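Local coordinates for protein excinuclease ABC, subunit A. (Deinococcus radiodurans, PDB 2VF7) that probably binds DNA and hydrolyses ATP as a zinc-containing UvrA-family ABC protein involved in recognising damage for excision repair, at residues Val206-Arg209 with Thr215-Trp218; Glu463-Gly468 with Val476-Thr481; Val679-Lys684 with Ala702-Ile707. The protein carries 1 engineered substitution. One frame throughout, in Å; residues are numbered along the deposited sequence.

Contact 1: residues Val206-Arg209 with Thr215-Trp218; sequences VPWR and TRHW
The aliphatic part of Arg216 is laid over one face of the Trp208 indole. Its CB comes 3.7 Å from Trp208 CZ2, and its CG stands over the rim of the ring system. Arg216 CD covers the pyrrole part, 3.9 Å from the five-membered ring centroid and 19° off the ring normal, which is the geometry of a CH-pi contact. The same CD also presses on the backbone, at 3.3 Å from Trp208 O. Beyond it the chain bends sharply, with chi3 at -26°, and the guanidinium is not laid flat on the indole: the two planes are 72° apart, and Trp208 NE1 approaches the guanidinium edge with NE 4.0 Å away. Both nitrogens look to Glu165, whose OE2 accepts a hydrogen bond from Trp208 NE1 and forms a long, weak ion pair with Arg216 NE. Arg216 NH1 is held by Leu211 O. The buried indole also touches Val169 and Ile176 of nearby loops and Ile219 and Leu220 of helix 213-221, so it joins the short 3-10 segment to that helix within the UvrA DNA-binding domain. An alanine in place of Trp208 is likely to open a gap beneath the methylenes of Arg216 and leave Glu165 without its indole donor. With the guanidinium steeply tilted to the indole rather than stacked on it, the evidence favours an apolar stack of methylenes on indole, while the charged end is held chiefly by a backbone carbonyl.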
# COMPACT_ATOMS: atom_id res chain seq x y z
N VAL A 206 -49.74 -10.10 -10.62
CA VAL A 206 -50.66 -9.47 -11.59
C VAL A 206 -49.81 -8.81 -12.67
O VAL A 206 -48.77 -8.23 -12.36
CB VAL A 206 -51.54 -8.45 -10.84
CG1 VAL A 206 -51.46 -7.04 -11.45
CG2 VAL A 206 -52.97 -8.96 -10.70
N PRO A 207 -50.22 -8.88 -13.95
CA PRO A 207 -49.29 -8.32 -14.96
C PRO A 207 -48.98 -6.82 -14.74
O PRO A 207 -49.85 -6.05 -14.29
CB PRO A 207 -50.03 -8.55 -16.28
CG PRO A 207 -51.04 -9.62 -15.97
CD PRO A 207 -51.45 -9.41 -14.58
N TRP A 208 -47.76 -6.43 -15.07
CA TRP A 208 -47.27 -5.08 -14.78
C TRP A 208 -48.29 -3.99 -15.22
O TRP A 208 -48.82 -3.25 -14.39
CB TRP A 208 -45.87 -4.91 -15.39
CG TRP A 208 -45.25 -3.56 -15.15
CD1 TRP A 208 -45.18 -2.54 -16.04
CD2 TRP A 208 -44.61 -3.09 -13.95
NE1 TRP A 208 -44.55 -1.46 -15.48
CE2 TRP A 208 -44.19 -1.76 -14.20
CE3 TRP A 208 -44.36 -3.65 -12.69
CZ2 TRP A 208 -43.51 -0.99 -13.24
CZ3 TRP A 208 -43.69 -2.86 -11.72
CH2 TRP A 208 -43.29 -1.54 -12.01
N ARG A 209 -48.59 -3.94 -16.51
CA ARG A 209 -49.50 -2.93 -17.09
C ARG A 209 -50.88 -2.78 -16.40
O ARG A 209 -51.57 -1.78 -16.62
CB ARG A 209 -49.68 -3.22 -18.58
CG ARG A 209 -50.70 -4.29 -18.85
CD ARG A 209 -50.28 -5.27 -19.93
NE ARG A 209 -49.76 -4.66 -21.16
CZ ARG A 209 -49.27 -5.37 -22.17
NH1 ARG A 209 -49.27 -6.70 -22.08
NH2 ARG A 209 -48.80 -4.78 -23.27
N THR A 215 -48.39 3.47 -8.66
CA THR A 215 -47.54 2.35 -8.20
C THR A 215 -46.40 2.06 -9.19
O THR A 215 -45.24 1.92 -8.79
CB THR A 215 -48.40 1.08 -8.02
OG1 THR A 215 -49.47 1.35 -7.11
CG2 THR A 215 -47.59 -0.09 -7.50
N ARG A 216 -46.71 2.00 -10.49
CA ARG A 216 -45.66 1.69 -11.47
C ARG A 216 -44.56 2.76 -11.44
O ARG A 216 -43.38 2.43 -11.41
CB ARG A 216 -46.21 1.44 -12.87
CG ARG A 216 -47.27 0.33 -12.87
CD ARG A 216 -47.77 -0.08 -14.26
NE ARG A 216 -47.62 1.01 -15.19
CZ ARG A 216 -48.60 1.79 -15.60
NH1 ARG A 216 -49.83 1.59 -15.17
NH2 ARG A 216 -48.34 2.76 -16.44
N HIS A 217 -44.96 4.02 -11.37
CA HIS A 217 -44.01 5.12 -11.22
C HIS A 217 -43.13 4.99 -9.97
O HIS A 217 -41.90 5.07 -10.05
CB HIS A 217 -44.74 6.45 -11.22
CG HIS A 217 -43.86 7.62 -11.53
ND1 HIS A 217 -43.40 8.49 -10.57
CD2 HIS A 217 -43.33 8.05 -12.71
CE1 HIS A 217 -42.63 9.40 -11.13
NE2 HIS A 217 -42.58 9.16 -12.43
N TRP A 218 -43.77 4.79 -8.81
CA TRP A 218 -43.06 4.64 -7.52
C TRP A 218 -41.99 3.55 -7.55
O TRP A 218 -40.82 3.81 -7.28
CB TRP A 218 -44.07 4.33 -6.42
CG TRP A 218 -43.53 4.47 -5.05
CD1 TRP A 218 -43.46 5.61 -4.32
CD2 TRP A 218 -42.98 3.43 -4.23
NE1 TRP A 218 -42.89 5.37 -3.10
CE2 TRP A 218 -42.59 4.03 -3.01
CE3 TRP A 218 -42.78 2.06 -4.40
CZ2 TRP A 218 -42.01 3.31 -1.97
CZ3 TRP A 218 -42.20 1.33 -3.36
CH2 TRP A 218 -41.83 1.97 -2.16

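Contact 2: residues Glu463-Gly468 with Val476-Thr481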
# COMPACT_ATOMS: atom_id res chain seq x y z
N GLU A 463 19.48 -23.94 -16.84
CA GLU A 463 20.88 -23.75 -16.42
C GLU A 463 21.60 -22.60 -17.14
O GLU A 463 21.12 -22.08 -18.14
CB GLU A 463 21.68 -25.05 -16.51
CG GLU A 463 21.29 -25.95 -17.64
CD GLU A 463 21.53 -27.42 -17.31
OE1 GLU A 463 22.10 -27.72 -16.25
OE2 GLU A 463 21.13 -28.27 -18.12
N ILE A 464 22.73 -22.19 -16.58
CA ILE A 464 23.45 -21.02 -17.08
C ILE A 464 24.50 -21.53 -18.01
O ILE A 464 25.38 -22.27 -17.61
CB ILE A 464 24.11 -20.17 -15.92
CG1 ILE A 464 23.08 -19.73 -14.87
CG2 ILE A 464 24.90 -18.98 -16.47
CD1 ILE A 464 21.84 -19.07 -15.43
N LEU A 465 24.38 -21.17 -19.28
CA LEU A 465 25.36 -21.59 -20.27
C LEU A 465 26.55 -20.64 -20.26
O LEU A 465 27.70 -21.05 -20.45
CB LEU A 465 24.73 -21.65 -21.66
CG LEU A 465 23.41 -22.40 -21.77
CD1 LEU A 465 23.08 -22.66 -23.22
CD2 LEU A 465 23.40 -23.71 -20.97
N TYR A 466 26.25 -19.36 -20.02
CA TYR A 466 27.24 -18.30 -20.08
C TYR A 466 26.82 -17.10 -19.25
O TYR A 466 25.67 -16.74 -19.23
CB TYR A 466 27.47 -17.90 -21.55
CG TYR A 466 28.56 -16.86 -21.76
CD1 TYR A 466 29.89 -17.17 -21.50
CD2 TYR A 466 28.25 -15.57 -22.21
CE1 TYR A 466 30.87 -16.24 -21.67
CE2 TYR A 466 29.23 -14.62 -22.38
CZ TYR A 466 30.55 -14.97 -22.11
OH TYR A 466 31.58 -14.06 -22.26
N SER A 467 27.77 -16.51 -18.52
CA SER A 467 27.61 -15.17 -17.97
C SER A 467 28.89 -14.38 -18.25
O SER A 467 29.93 -14.64 -17.65
CB SER A 467 27.30 -15.24 -16.46
OG SER A 467 27.00 -13.96 -15.91
N GLY A 468 28.83 -13.44 -19.18
CA GLY A 468 29.97 -12.59 -19.53
C GLY A 468 29.61 -11.68 -20.70
O GLY A 468 28.48 -11.73 -21.18
N VAL A 476 31.20 -21.12 -26.43
CA VAL A 476 30.27 -22.10 -25.83
C VAL A 476 29.27 -22.62 -26.89
O VAL A 476 28.35 -21.90 -27.30
CB VAL A 476 29.66 -21.62 -24.44
CG1 VAL A 476 29.96 -20.16 -24.17
CG2 VAL A 476 28.16 -21.93 -24.31
N PRO A 477 29.50 -23.87 -27.36
CA PRO A 477 28.84 -24.47 -28.53
C PRO A 477 27.45 -25.07 -28.26
O PRO A 477 26.72 -25.35 -29.20
CB PRO A 477 29.83 -25.56 -28.96
CG PRO A 477 31.02 -25.45 -28.02
CD PRO A 477 30.48 -24.80 -26.79
N GLU A 478 27.11 -25.24 -26.99
CA GLU A 478 25.77 -25.68 -26.58
C GLU A 478 24.75 -24.54 -26.67
O GLU A 478 23.54 -24.76 -26.55
CB GLU A 478 25.82 -26.28 -25.15
CG GLU A 478 26.21 -25.27 -24.04
CD GLU A 478 26.81 -25.92 -22.79
OE1 GLU A 478 27.03 -27.16 -22.78
OE2 GLU A 478 27.08 -25.18 -21.80
N SER A 479 25.24 -23.32 -26.89
CA SER A 479 24.40 -22.13 -26.93
C SER A 479 23.83 -21.84 -28.33
O SER A 479 24.57 -21.58 -29.29
CB SER A 479 25.17 -20.93 -26.41
OG SER A 479 24.64 -19.72 -26.91
N GLN A 480 22.50 -21.88 -28.44
CA GLN A 480 21.80 -21.57 -29.69
C GLN A 480 21.71 -20.06 -29.98
O GLN A 480 21.52 -19.67 -31.14
CB GLN A 480 20.41 -22.20 -29.72
CG GLN A 480 20.40 -23.72 -29.57
CD GLN A 480 18.99 -24.27 -29.45
OE1 GLN A 480 18.60 -24.80 -28.40
NE2 GLN A 480 18.20 -24.12 -30.52
N THR A 481 21.84 -19.22 -28.95
CA THR A 481 22.07 -17.78 -29.14
C THR A 481 23.41 -17.57 -29.85
O THR A 481 23.50 -16.83 -30.83
CB THR A 481 22.09 -17.00 -27.81
OG1 THR A 481 21.04 -17.46 -26.95
CG2 THR A 481 21.93 -15.52 -28.04
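The Tyr466 ring meets Val476 obliquely, through its CD1, which lies 4.0 Å from Val476 CG1. One face of the ring carries the backbone N of Gly468, 3.4 Å above the plane and displaced toward the rim. The other branch of Val476, CG2, sits 4.0 Å from Leu465 O and 4.3 Å from Leu465 CB, so the valine straddles two successive residues. Two neighbours can face the same segment because the strand is irregular here: Leu465 and Tyr466 both pair with Asp452, forming a classic beta bulge in strand 464-468, the outer antiparallel strand of the mixed sheet that includes strand 38-42. In Leu465, CG lies anti to the carbonyl carbon (chi1 -49°), which directs it toward the other segment, and CD1 packs against the type I turn from Val476 to Ser479. There CD1 lies 4.0 Å from Glu478 O and 4.2 Å from Ser479 CB. Ser479 is the N-cap of helix 480-487: its OG caps Gly482 N and is also hydrogen-bonded to Asp452 OD1, while Thr481 OG1 is hydrogen-bonded to Asp452 OD2. The Leu465 side chain is about 8 Å from that of Ser47, a residue that binds ADP in the P-loop.

Contact 3: residues Val679-Lys684 with Ala702-Ile707; sequences VEYRGK and ADESAI
Arg682 reaches across to Glu704 by way of its neighbour Tyr681. Its CB is directed toward segment 702-707, and CG passes over the centre of the Tyr681 ring, 4.3 Å above the plane. Past CD the chain bends (chi3 -82°), which brings the guanidinium round to the phenol oxygen. Arg682 NE gives Tyr681 OH a weak bond, whereas NH2 makes the better one, 3.1 Å to the same oxygen with an angle of 154° at the hydrogen; the oxygen lies at the guanidinium edge, in its plane. NH2 also forms a salt bridge to Glu704 OE1 at 3.0 Å and a hydrogen bond to Phe700 O, while the cation lies against the Phe700 ring in a cation-pi contact. The phenol completes the link with a weak bond from Tyr681 OH to Glu704 OE2, 3.0 Å long. Each carboxylate oxygen therefore has its own partner, and the carboxylate is turned only 25° from the guanidinium plane. Accepting from NE and NH2 of one guanidinium, the phenol O-H is probably made a somewhat better donor to the carboxylate. Tyr681 and Arg682 belong to a type I' turn closed by Lys684 N to Tyr681 O. That turn lies in the loop between strand 660-663 and helix 686-690, Glu704 occupies the N-cap position of helix 705-716, and both Tyr681 and Glu704 rest on Leu615 of helix 609-617.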
# COMPACT_ATOMS: atom_id res chain seq x y z
N VAL A 679 -9.77 -41.74 -7.12
CA VAL A 679 -10.07 -42.47 -8.36
C VAL A 679 -8.90 -42.34 -9.34
O VAL A 679 -8.49 -41.22 -9.68
CB VAL A 679 -11.39 -41.97 -9.04
CG1 VAL A 679 -11.73 -42.81 -10.28
CG2 VAL A 679 -12.57 -41.97 -8.04
N GLU A 680 -8.38 -43.48 -9.80
CA GLU A 680 -7.26 -43.47 -10.74
C GLU A 680 -7.52 -44.21 -12.06
O GLU A 680 -7.95 -45.38 -12.08
CB GLU A 680 -6.01 -44.06 -10.08
CG GLU A 680 -5.51 -43.32 -8.86
CD GLU A 680 -4.45 -44.12 -8.12
OE1 GLU A 680 -4.34 -45.33 -8.36
OE2 GLU A 680 -3.70 -43.54 -7.32
N TYR A 681 -7.26 -43.51 -13.15
CA TYR A 681 -7.19 -44.09 -14.50
C TYR A 681 -5.72 -44.37 -14.81
O TYR A 681 -4.91 -43.43 -14.92
CB TYR A 681 -7.77 -43.12 -15.54
CG TYR A 681 -7.47 -43.47 -16.99
CD1 TYR A 681 -8.07 -44.56 -17.62
CD2 TYR A 681 -6.58 -42.70 -17.73
CE1 TYR A 681 -7.79 -44.88 -18.95
CE2 TYR A 681 -6.30 -43.00 -19.05
CZ TYR A 681 -6.91 -44.09 -19.65
OH TYR A 681 -6.61 -44.36 -20.96
N ARG A 682 -5.40 -45.65 -14.93
CA ARG A 682 -4.05 -46.15 -15.21
C ARG A 682 -3.00 -45.60 -14.26
O ARG A 682 -1.95 -45.12 -14.70
CB ARG A 682 -3.66 -45.89 -16.67
CG ARG A 682 -4.18 -46.90 -17.67
CD ARG A 682 -3.35 -46.80 -18.94
NE ARG A 682 -3.81 -45.72 -19.81
CZ ARG A 682 -3.02 -45.02 -20.63
NH1 ARG A 682 -1.71 -45.27 -20.69
NH2 ARG A 682 -3.54 -44.07 -21.40
N GLY A 683 -3.28 -45.69 -12.96
CA GLY A 683 -2.35 -45.27 -11.90
C GLY A 683 -2.10 -43.77 -11.76
O GLY A 683 -1.15 -43.37 -11.09
N LYS A 684 -2.96 -42.95 -12.39
CA LYS A 684 -2.94 -41.49 -12.26
C LYS A 684 -4.28 -40.93 -11.78
O LYS A 684 -5.32 -41.30 -12.32
CB LYS A 684 -2.63 -40.87 -13.63
CG LYS A 684 -1.22 -41.12 -14.14
CD LYS A 684 -0.72 -39.97 -15.02
CE LYS A 684 0.68 -40.29 -15.58
NZ LYS A 684 1.58 -40.86 -14.54
N ALA A 702 -0.97 -41.93 -25.88
CA ALA A 702 -0.61 -42.41 -27.21
C ALA A 702 -1.71 -43.16 -27.95
O ALA A 702 -1.85 -43.03 -29.16
CB ALA A 702 0.62 -43.28 -27.11
N ASP A 703 -2.49 -43.96 -27.22
CA ASP A 703 -3.50 -44.81 -27.83
C ASP A 703 -4.95 -44.31 -27.68
O ASP A 703 -5.90 -45.02 -28.02
CB ASP A 703 -3.36 -46.25 -27.32
CG ASP A 703 -2.22 -47.00 -28.01
OD1 ASP A 703 -1.47 -47.73 -27.31
OD2 ASP A 703 -2.07 -46.86 -29.25
N GLU A 704 -5.10 -43.09 -27.17
CA GLU A 704 -6.40 -42.40 -27.12
C GLU A 704 -6.36 -41.34 -28.19
O GLU A 704 -5.78 -40.27 -28.00
CB GLU A 704 -6.66 -41.75 -25.76
CG GLU A 704 -5.68 -42.12 -24.68
CD GLU A 704 -5.86 -43.52 -24.20
OE1 GLU A 704 -4.86 -44.26 -24.12
OE2 GLU A 704 -7.00 -43.90 -23.93
N SER A 705 -6.98 -41.66 -29.31
CA SER A 705 -6.74 -41.00 -30.58
C SER A 705 -6.95 -39.48 -30.61
O SER A 705 -6.08 -38.72 -31.04
CB SER A 705 -7.59 -41.70 -31.64
OG SER A 705 -7.38 -41.17 -32.92
N ALA A 706 -8.11 -39.03 -30.13
CA ALA A 706 -8.51 -37.63 -30.20
C ALA A 706 -7.71 -36.74 -29.24
O ALA A 706 -7.45 -35.57 -29.54
CB ALA A 706 -10.01 -37.50 -29.93
N ILE A 707 -7.36 -37.28 -28.07
CA ILE A 707 -6.55 -36.57 -27.10
C ILE A 707 -5.16 -36.45 -27.68
O ILE A 707 -4.67 -35.34 -27.89
CB ILE A 707 -6.55 -37.25 -25.70
CG1 ILE A 707 -7.93 -37.17 -25.03
CG2 ILE A 707 -5.51 -36.60 -24.78
CD1 ILE A 707 -8.20 -38.26 -24.06

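None of the three is a fully buried core contact: contact 1 is partly buried around an indole, whereas contacts 2 and 3 lie at the surface. Contact 1 packs a loop on a helix; contacts 2 and 3 meet the turn or N-cap just before one, and no helix is shared. Contact 1, in the DNA-binding domain, rests on CH-pi packing; contact 2 uses methyl groups beside an ATPase sheet, near bound ADP; contact 3 is polar, a salt bridge and phenol bonds within the ABC transporter range. Contacts 1 and 2 lie on opposite sides of the chain's centre, about 76 Å between centres; contacts 2 and 3 are about 24 Å apart at their nearest atoms.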